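Local atomic coordinates of carboxysome shell vertex protein CcmL (Gloeobacter violaceus, PDB entry 4JW0), a protein that probably forms the pentameric vertices of the carboxysome shell, the polyhedral compartment in which cyanobacteria sequester RuBisCO. Residues Asp52-Phe57 against Pro91-Lys96; Val20-Leu25 against Glu70-Asp75; Gln39-Ala44 against Phe57-Ala62. One frame throughout, in Å; residues are numbered along the deposited sequence.

Interaction 1: Asp52-Phe57 against Pro91-Lys96; sequences DEWVLF and PLYSKK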
# COMPACT_ATOMS: atom_id res chain seq x y z
N ASP A 52 19.92 -0.71 17.07
CA ASP A 52 20.09 0.74 16.94
C ASP A 52 20.67 1.22 15.60
O ASP A 52 20.77 2.42 15.36
CB ASP A 52 20.91 1.30 18.10
CG ASP A 52 20.12 1.34 19.41
OD1 ASP A 52 18.88 1.41 19.35
OD2 ASP A 52 20.75 1.31 20.49
N GLU A 53 21.03 0.29 14.72
CA GLU A 53 21.48 0.68 13.39
C GLU A 53 20.32 1.23 12.58
O GLU A 53 19.17 0.82 12.76
CB GLU A 53 22.12 -0.51 12.68
CG GLU A 53 23.46 -0.92 13.26
CD GLU A 53 24.24 -1.84 12.35
OE1 GLU A 53 23.78 -2.98 12.11
OE2 GLU A 53 25.31 -1.44 11.87
N TRP A 54 20.60 2.20 11.71
CA TRP A 54 19.60 2.71 10.79
C TRP A 54 19.63 1.87 9.53
O TRP A 54 20.70 1.55 9.02
CB TRP A 54 19.88 4.17 10.43
CG TRP A 54 19.44 5.17 11.46
CD1 TRP A 54 19.27 4.95 12.79
CD2 TRP A 54 19.10 6.54 11.23
NE1 TRP A 54 18.85 6.11 13.41
CE2 TRP A 54 18.75 7.10 12.47
CE3 TRP A 54 19.07 7.35 10.10
CZ2 TRP A 54 18.36 8.43 12.61
CZ3 TRP A 54 18.70 8.67 10.23
CH2 TRP A 54 18.35 9.20 11.48
N VAL A 55 18.45 1.52 9.03
CA VAL A 55 18.37 0.76 7.80
C VAL A 55 17.39 1.40 6.82
O VAL A 55 16.48 2.14 7.22
CB VAL A 55 17.92 -0.70 8.05
CG1 VAL A 55 18.88 -1.40 8.99
CG2 VAL A 55 16.50 -0.73 8.61
N LEU A 56 17.59 1.12 5.54
CA LEU A 56 16.56 1.36 4.54
C LEU A 56 15.77 0.08 4.40
O LEU A 56 16.36 -1.01 4.38
CB LEU A 56 17.17 1.71 3.19
CG LEU A 56 17.74 3.10 2.97
CD1 LEU A 56 18.38 3.15 1.58
CD2 LEU A 56 16.68 4.19 3.12
N PHE A 57 14.45 0.19 4.31
CA PHE A 57 13.64 -0.99 4.08
C PHE A 57 12.54 -0.71 3.08
O PHE A 57 12.08 0.43 2.93
CB PHE A 57 13.07 -1.56 5.39
CG PHE A 57 11.99 -0.73 6.02
CD1 PHE A 57 12.30 0.35 6.83
CD2 PHE A 57 10.65 -1.04 5.82
CE1 PHE A 57 11.31 1.11 7.42
CE2 PHE A 57 9.65 -0.28 6.41
CZ PHE A 57 9.98 0.80 7.21
N PRO A 91 25.14 16.96 6.97
CA PRO A 91 24.79 15.71 7.66
C PRO A 91 23.55 15.80 8.54
O PRO A 91 23.39 16.74 9.31
CB PRO A 91 26.03 15.45 8.53
CG PRO A 91 27.13 16.20 7.88
CD PRO A 91 26.49 17.43 7.33
N LEU A 92 22.68 14.80 8.41
CA LEU A 92 21.57 14.59 9.34
C LEU A 92 21.90 13.38 10.20
O LEU A 92 21.59 13.34 11.39
CB LEU A 92 20.27 14.34 8.58
CG LEU A 92 19.06 13.91 9.42
CD1 LEU A 92 18.54 15.06 10.27
CD2 LEU A 92 17.96 13.36 8.52
N TYR A 93 22.53 12.39 9.57
CA TYR A 93 22.91 11.17 10.26
C TYR A 93 24.24 10.66 9.74
O TYR A 93 24.48 10.60 8.53
CB TYR A 93 21.86 10.08 10.05
CG TYR A 93 22.26 8.74 10.64
CD1 TYR A 93 22.04 8.46 11.98
CD2 TYR A 93 22.84 7.76 9.85
CE1 TYR A 93 22.39 7.24 12.52
CE2 TYR A 93 23.20 6.53 10.39
CZ TYR A 93 22.98 6.28 11.72
OH TYR A 93 23.33 5.06 12.26
N SER A 94 25.12 10.30 10.67
CA SER A 94 26.36 9.64 10.34
C SER A 94 26.53 8.47 11.30
O SER A 94 26.42 8.63 12.52
CB SER A 94 27.54 10.60 10.44
OG SER A 94 28.76 9.95 10.12
N LYS A 95 26.77 7.30 10.74
CA LYS A 95 26.87 6.08 11.53
C LYS A 95 28.04 6.16 12.52
O LYS A 95 27.94 5.68 13.65
CB LYS A 95 27.06 4.89 10.60
CG LYS A 95 26.93 3.56 11.26
CD LYS A 95 27.14 2.44 10.26
CE LYS A 95 26.90 1.09 10.90
NZ LYS A 95 25.65 1.10 11.71
N LYS A 96 29.13 6.77 12.09
CA LYS A 96 30.33 6.89 12.92
C LYS A 96 30.12 7.68 14.21
O LYS A 96 30.88 7.53 15.17
CB LYS A 96 31.46 7.54 12.11
CG LYS A 96 31.99 6.65 11.00
CD LYS A 96 33.05 7.36 10.17
CE LYS A 96 33.53 6.49 9.02
NZ LYS A 96 34.65 7.11 8.27
O HOH W 1 22.87 4.38 14.70
O HOH W 2 23.37 2.81 10.74
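Glu53 and Lys95 form a salt bridge between the residue just before strand 54-59 and the chain just beyond strand 90-94, with Lys95 NZ donating to Glu53 OE2 over 2.6 Å. The ammonium meets the anti side of the carboxylate, 20° out of its plane, while OE1 is engaged by the backbone N of Gly50, so each oxygen has its own partner. Lys95 runs fully extended as far as CE and then bends at its last torsion (chi4 46°), which brings NZ round to the glutamate and also to a water. That water, water 2, accepts from Lys95 NZ at 3.0 Å and from the backbone Trp54 N at 3.0 Å. Tyr93 OH joins the same water at 2.7 Å. Tyr93 OH also hydrogen-bonds water 1, at 2.6 Å. Water 1, lying in the plane of the Tyr93 ring, donates to the backbone Asp52 O at 2.9 Å. The phenol oxygen is thus tied through two waters to the backbone of 52-57.

These bonds sit where strand 54-59 of the OB-fold sheet faces the C-terminal hairpin of strands 84-87 and 90-94, which has a classic beta bulge at Leu92 and Tyr93.

Beneath the polar network the two aromatic side chains form an offset stack, the six-membered ring of Trp54 and the Tyr93 ring having centroids 3.9 Å apart and planes at 8°. They run head to tail: the hydroxyl end of Tyr93 lies near Trp54 CB, whereas Tyr93 CB comes within 3.5 Å of Trp54 CZ3 at the far end of the indole. Tyr93 CD1 lies above the centre of the indole. Ile3 and Ile30 pack against Trp54, and Ile82 against Tyr93.

Interaction 2: Val20-Leu25 against Glu70-Asp75; sequences VGVKFL and EKRPVD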
# COMPACT_ATOMS: atom_id res chain seq x y z
N VAL A 20 10.92 -20.53 6.96
CA VAL A 20 12.04 -21.06 7.73
C VAL A 20 13.35 -20.42 7.27
O VAL A 20 13.60 -20.30 6.08
CB VAL A 20 12.14 -22.59 7.59
CG1 VAL A 20 13.44 -23.10 8.20
CG2 VAL A 20 10.95 -23.25 8.25
N GLY A 21 14.17 -20.02 8.24
CA GLY A 21 15.47 -19.44 7.95
C GLY A 21 15.47 -17.92 7.96
O GLY A 21 16.53 -17.29 7.99
N VAL A 22 14.29 -17.33 7.93
CA VAL A 22 14.16 -15.88 7.83
C VAL A 22 14.29 -15.23 9.20
O VAL A 22 13.60 -15.61 10.14
CB VAL A 22 12.82 -15.50 7.21
CG1 VAL A 22 12.70 -13.99 7.09
CG2 VAL A 22 12.65 -16.17 5.86
N LYS A 23 15.18 -14.25 9.31
CA LYS A 23 15.32 -13.48 10.53
C LYS A 23 14.39 -12.27 10.47
O LYS A 23 14.38 -11.53 9.49
CB LYS A 23 16.76 -13.03 10.73
CG LYS A 23 17.02 -12.35 12.06
CD LYS A 23 18.48 -11.98 12.23
CE LYS A 23 18.71 -11.25 13.55
NZ LYS A 23 17.99 -11.92 14.67
N PHE A 24 13.62 -12.08 11.53
CA PHE A 24 12.65 -10.99 11.59
C PHE A 24 13.16 -9.89 12.51
O PHE A 24 13.37 -10.13 13.70
CB PHE A 24 11.30 -11.48 12.11
CG PHE A 24 10.69 -12.58 11.29
CD1 PHE A 24 10.29 -12.36 9.98
CD2 PHE A 24 10.49 -13.84 11.84
CE1 PHE A 24 9.72 -13.37 9.23
CE2 PHE A 24 9.91 -14.85 11.09
CZ PHE A 24 9.53 -14.62 9.79
N LEU A 25 13.34 -8.69 11.97
CA LEU A 25 13.75 -7.55 12.78
C LEU A 25 12.60 -6.60 13.03
O LEU A 25 11.87 -6.25 12.11
CB LEU A 25 14.88 -6.77 12.11
CG LEU A 25 16.27 -7.39 12.05
CD1 LEU A 25 17.25 -6.40 11.44
CD2 LEU A 25 16.73 -7.83 13.43
N GLU A 70 11.53 -15.49 -3.47
CA GLU A 70 10.60 -15.29 -4.57
C GLU A 70 9.16 -15.71 -4.25
O GLU A 70 8.21 -15.05 -4.65
CB GLU A 70 11.10 -16.04 -5.81
CG GLU A 70 10.26 -15.80 -7.05
CD GLU A 70 10.67 -16.70 -8.21
OE1 GLU A 70 11.20 -17.81 -7.95
OE2 GLU A 70 10.46 -16.30 -9.37
N LYS A 71 9.02 -16.82 -3.53
CA LYS A 71 7.70 -17.35 -3.22
C LYS A 71 7.41 -17.33 -1.72
O LYS A 71 6.59 -18.10 -1.23
CB LYS A 71 7.55 -18.78 -3.77
CG LYS A 71 7.35 -18.85 -5.27
CD LYS A 71 6.96 -20.26 -5.70
CE LYS A 71 6.22 -20.26 -7.04
NZ LYS A 71 5.81 -21.64 -7.45
N ARG A 72 8.08 -16.44 -0.99
CA ARG A 72 7.82 -16.28 0.43
C ARG A 72 6.76 -15.21 0.68
O ARG A 72 6.75 -14.18 0.01
CB ARG A 72 9.09 -15.88 1.17
CG ARG A 72 10.07 -17.01 1.38
CD ARG A 72 11.19 -16.57 2.30
NE ARG A 72 12.20 -17.61 2.44
CZ ARG A 72 13.51 -17.39 2.50
NH1 ARG A 72 14.00 -16.15 2.45
NH2 ARG A 72 14.34 -18.41 2.63
N PRO A 73 5.87 -15.45 1.65
CA PRO A 73 4.83 -14.47 1.98
C PRO A 73 5.37 -13.33 2.85
O PRO A 73 4.86 -13.08 3.95
CB PRO A 73 3.79 -15.30 2.73
CG PRO A 73 4.57 -16.43 3.33
CD PRO A 73 5.69 -16.73 2.37
N VAL A 74 6.39 -12.65 2.35
CA VAL A 74 7.02 -11.54 3.07
C VAL A 74 6.73 -10.22 2.36
O VAL A 74 6.75 -10.15 1.13
CB VAL A 74 8.55 -11.72 3.18
CG1 VAL A 74 8.87 -12.84 4.13
CG2 VAL A 74 9.17 -11.98 1.81
N ASP A 75 6.49 -9.17 3.15
CA ASP A 75 6.08 -7.89 2.60
C ASP A 75 6.93 -6.72 3.11
O ASP A 75 6.57 -5.55 2.93
CB ASP A 75 4.61 -7.63 2.91
CG ASP A 75 4.37 -7.36 4.38
OD1 ASP A 75 5.28 -7.67 5.18
OD2 ASP A 75 3.29 -6.84 4.74
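Val22 lays one methyl over the guanidinium of Arg72. CG2 stands 3.5 Å above the plane, displaced toward the rim, with Arg72 NH1 at 3.7 Å and Arg72 NE at a similar range. The rotation of the valine divides its work: CG1 lies anti to the backbone N (chi1 -179°) and packs on Ala44, which leaves CG2 beside the N and turned to the arginine. Arg72 starts with CG anti to its carbonyl carbon (chi1 -76°) and then stays extended to NE, a straight reach that carries the flat group alongside the valine, the two side chains passing in opposite directions. Weak hydrogen bonds from NE to Ser18 O and from NH1 to Ser69 OG probably help to fix its rotation. Arg72 NH2 approaches the backbone Val20 O no closer than 4.0 Å; no hydrogen bond crosses between the segments, and the contact is chiefly the van der Waals meeting of the methyl with the guanidinium face.

Arg72 also begins a tight bend, its O accepting a weak bond from Val74 N at 2.8 Å. Beyond it, Pro73 O accepts a hydrogen bond from Ser58 OG of a neighbouring subunit. The contact itself is a surface meeting of two OB-fold loops, one shaped by an inverse gamma turn centred on Pro73.

Interaction 3: Gln39-Ala44 against Phe57-Ala62; sequences QYEVAA and FSRGSA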
# COMPACT_ATOMS: atom_id res chain seq x y z
N GLN A 39 5.46 4.48 15.01
CA GLN A 39 5.22 3.41 14.04
C GLN A 39 6.36 2.39 13.95
O GLN A 39 7.52 2.72 14.15
CB GLN A 39 4.98 4.02 12.66
CG GLN A 39 3.63 4.71 12.51
CD GLN A 39 3.53 6.01 13.30
OE1 GLN A 39 4.49 6.77 13.40
NE2 GLN A 39 2.35 6.26 13.87
N TYR A 40 6.02 1.15 13.63
CA TYR A 40 7.01 0.09 13.46
C TYR A 40 6.67 -0.80 12.26
O TYR A 40 5.55 -0.79 11.73
CB TYR A 40 7.08 -0.78 14.72
CG TYR A 40 5.93 -1.75 14.82
CD1 TYR A 40 4.72 -1.38 15.41
CD2 TYR A 40 6.04 -3.03 14.29
CE1 TYR A 40 3.66 -2.26 15.48
CE2 TYR A 40 4.98 -3.92 14.36
CZ TYR A 40 3.79 -3.53 14.95
OH TYR A 40 2.74 -4.40 15.01
N GLU A 41 7.66 -1.58 11.83
CA GLU A 41 7.47 -2.61 10.82
C GLU A 41 8.38 -3.76 11.19
O GLU A 41 9.49 -3.54 11.70
CB GLU A 41 7.85 -2.08 9.43
CG GLU A 41 7.51 -3.04 8.27
CD GLU A 41 6.04 -2.95 7.84
OE1 GLU A 41 5.41 -1.91 8.07
OE2 GLU A 41 5.52 -3.93 7.26
N VAL A 42 7.92 -4.99 10.97
CA VAL A 42 8.79 -6.15 11.12
C VAL A 42 9.27 -6.56 9.73
O VAL A 42 8.46 -6.80 8.83
CB VAL A 42 8.08 -7.33 11.81
CG1 VAL A 42 9.03 -8.50 11.95
CG2 VAL A 42 7.57 -6.90 13.18
N ALA A 43 10.58 -6.61 9.55
CA ALA A 43 11.16 -6.84 8.24
C ALA A 43 12.10 -8.04 8.23
O ALA A 43 12.77 -8.33 9.22
CB ALA A 43 11.91 -5.59 7.78
N ALA A 44 12.12 -8.74 7.11
CA ALA A 44 13.10 -9.79 6.89
C ALA A 44 14.48 -9.17 6.71
O ALA A 44 14.64 -8.19 5.98
CB ALA A 44 12.73 -10.60 5.67
N PHE A 57 14.45 0.19 4.31
CA PHE A 57 13.64 -0.99 4.08
C PHE A 57 12.54 -0.71 3.08
O PHE A 57 12.08 0.43 2.93
CB PHE A 57 13.07 -1.56 5.39
CG PHE A 57 11.99 -0.73 6.02
CD1 PHE A 57 12.30 0.35 6.83
CD2 PHE A 57 10.65 -1.04 5.82
CE1 PHE A 57 11.31 1.11 7.42
CE2 PHE A 57 9.65 -0.28 6.41
CZ PHE A 57 9.98 0.80 7.21
N SER A 58 12.15 -1.76 2.36
CA SER A 58 11.12 -1.68 1.35
C SER A 58 9.94 -2.52 1.78
O SER A 58 10.09 -3.46 2.56
CB SER A 58 11.64 -2.20 0.02
OG SER A 58 12.65 -1.35 -0.48
N ARG A 59 8.78 -2.18 1.23
CA ARG A 59 7.53 -2.87 1.52
C ARG A 59 6.93 -3.41 0.24
O ARG A 59 7.17 -2.88 -0.85
CB ARG A 59 6.53 -1.93 2.17
CG ARG A 59 6.92 -1.39 3.52
CD ARG A 59 6.04 -0.19 3.86
NE ARG A 59 5.85 -0.02 5.30
CZ ARG A 59 6.23 1.04 6.01
NH1 ARG A 59 6.83 2.08 5.43
NH2 ARG A 59 6.00 1.07 7.31
N GLY A 60 6.12 -4.46 0.38
CA GLY A 60 5.40 -5.04 -0.74
C GLY A 60 6.19 -6.14 -1.42
O GLY A 60 7.07 -6.75 -0.82
N SER A 61 5.87 -6.39 -2.69
CA SER A 61 6.51 -7.46 -3.44
C SER A 61 8.02 -7.25 -3.62
O SER A 61 8.74 -8.19 -3.96
CB SER A 61 5.83 -7.65 -4.80
OG SER A 61 5.86 -6.46 -5.56
N ALA A 62 8.49 -6.03 -3.37
CA ALA A 62 9.93 -5.77 -3.30
C ALA A 62 10.63 -6.78 -2.39
O ALA A 62 11.78 -7.14 -2.63
CB ALA A 62 10.19 -4.36 -2.79
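Inside the OB-fold barrel of this subunit, Glu41 of strand 39-44 reaches across to Phe57 and Arg59 of strand 54-59, although the two strands are not neighbours in the sheet. The strongest bond between them runs from Arg59 NH2 to Glu41 OE1, 3.1 Å long with an N-H...O angle of 149°. Arg59 NE sends a second, weak bond of 3.4 Å to the same Glu41 OE1, so one carboxylate oxygen receives two donors at an edge of the guanidinium. The two flat groups stand almost perpendicular, at 87°, and NH2 comes in from above the carboxylate plane. A bend at chi2 (82°) folds the end of Glu41 off the extended path and turns the carboxylate toward the arginine.

Such cross-barrel contact is possible because the OB-fold sheet curls on itself: its outer strands, 39-44 and 76-81, are joined by backbone hydrogen bonds of Ala44 with Ala76 and Val78. Below the salt bridge, the aliphatic part of Glu41 packs obliquely against Phe57, with Glu41 CB 3.9 Å and Glu41 CG 4.0 Å from Phe57 CE2. The ring also meets the arginine: Phe57 CE2 lies 3.7 Å from the plane of the Arg59 guanidinium, over its centre, while Arg59 NH2 sits near the ring plane at its edge. Leu27 closes on Phe57 from strand 24-30.

Glu41 OE2 has its own and stronger partner, the N-terminal Met1 N of a neighbouring subunit in the pentamer. If Met1 N is protonated, as a free N-terminus usually is, each oxygen has a positive partner, and this buried carboxylate probably stays ionised. Arg59 N is bound by Asp75 OD2 of another subunit.

All three contacts reach the same curled sheet of the OB fold. Interaction 3 lies nearest the centre of the chain, its own centre about 11 Å from that of interaction 2 and about 17 Å from that of interaction 1; interactions 1 and 2, on opposite sides of the chain's centre, have centres about 24 Å apart. Phe57 lies in the segments of both 1 and 3, though it touches the other segment only in 3. Interactions 2 and 3 touch directly: Leu25 N and Ala43 O, 2.8 Å apart, probably bond between neighbouring strands, and Asp75 O probably accepts from Gly60 N, also at 2.8 Å. Both of these contacts also meet the same neighbouring subunit of the pentamer.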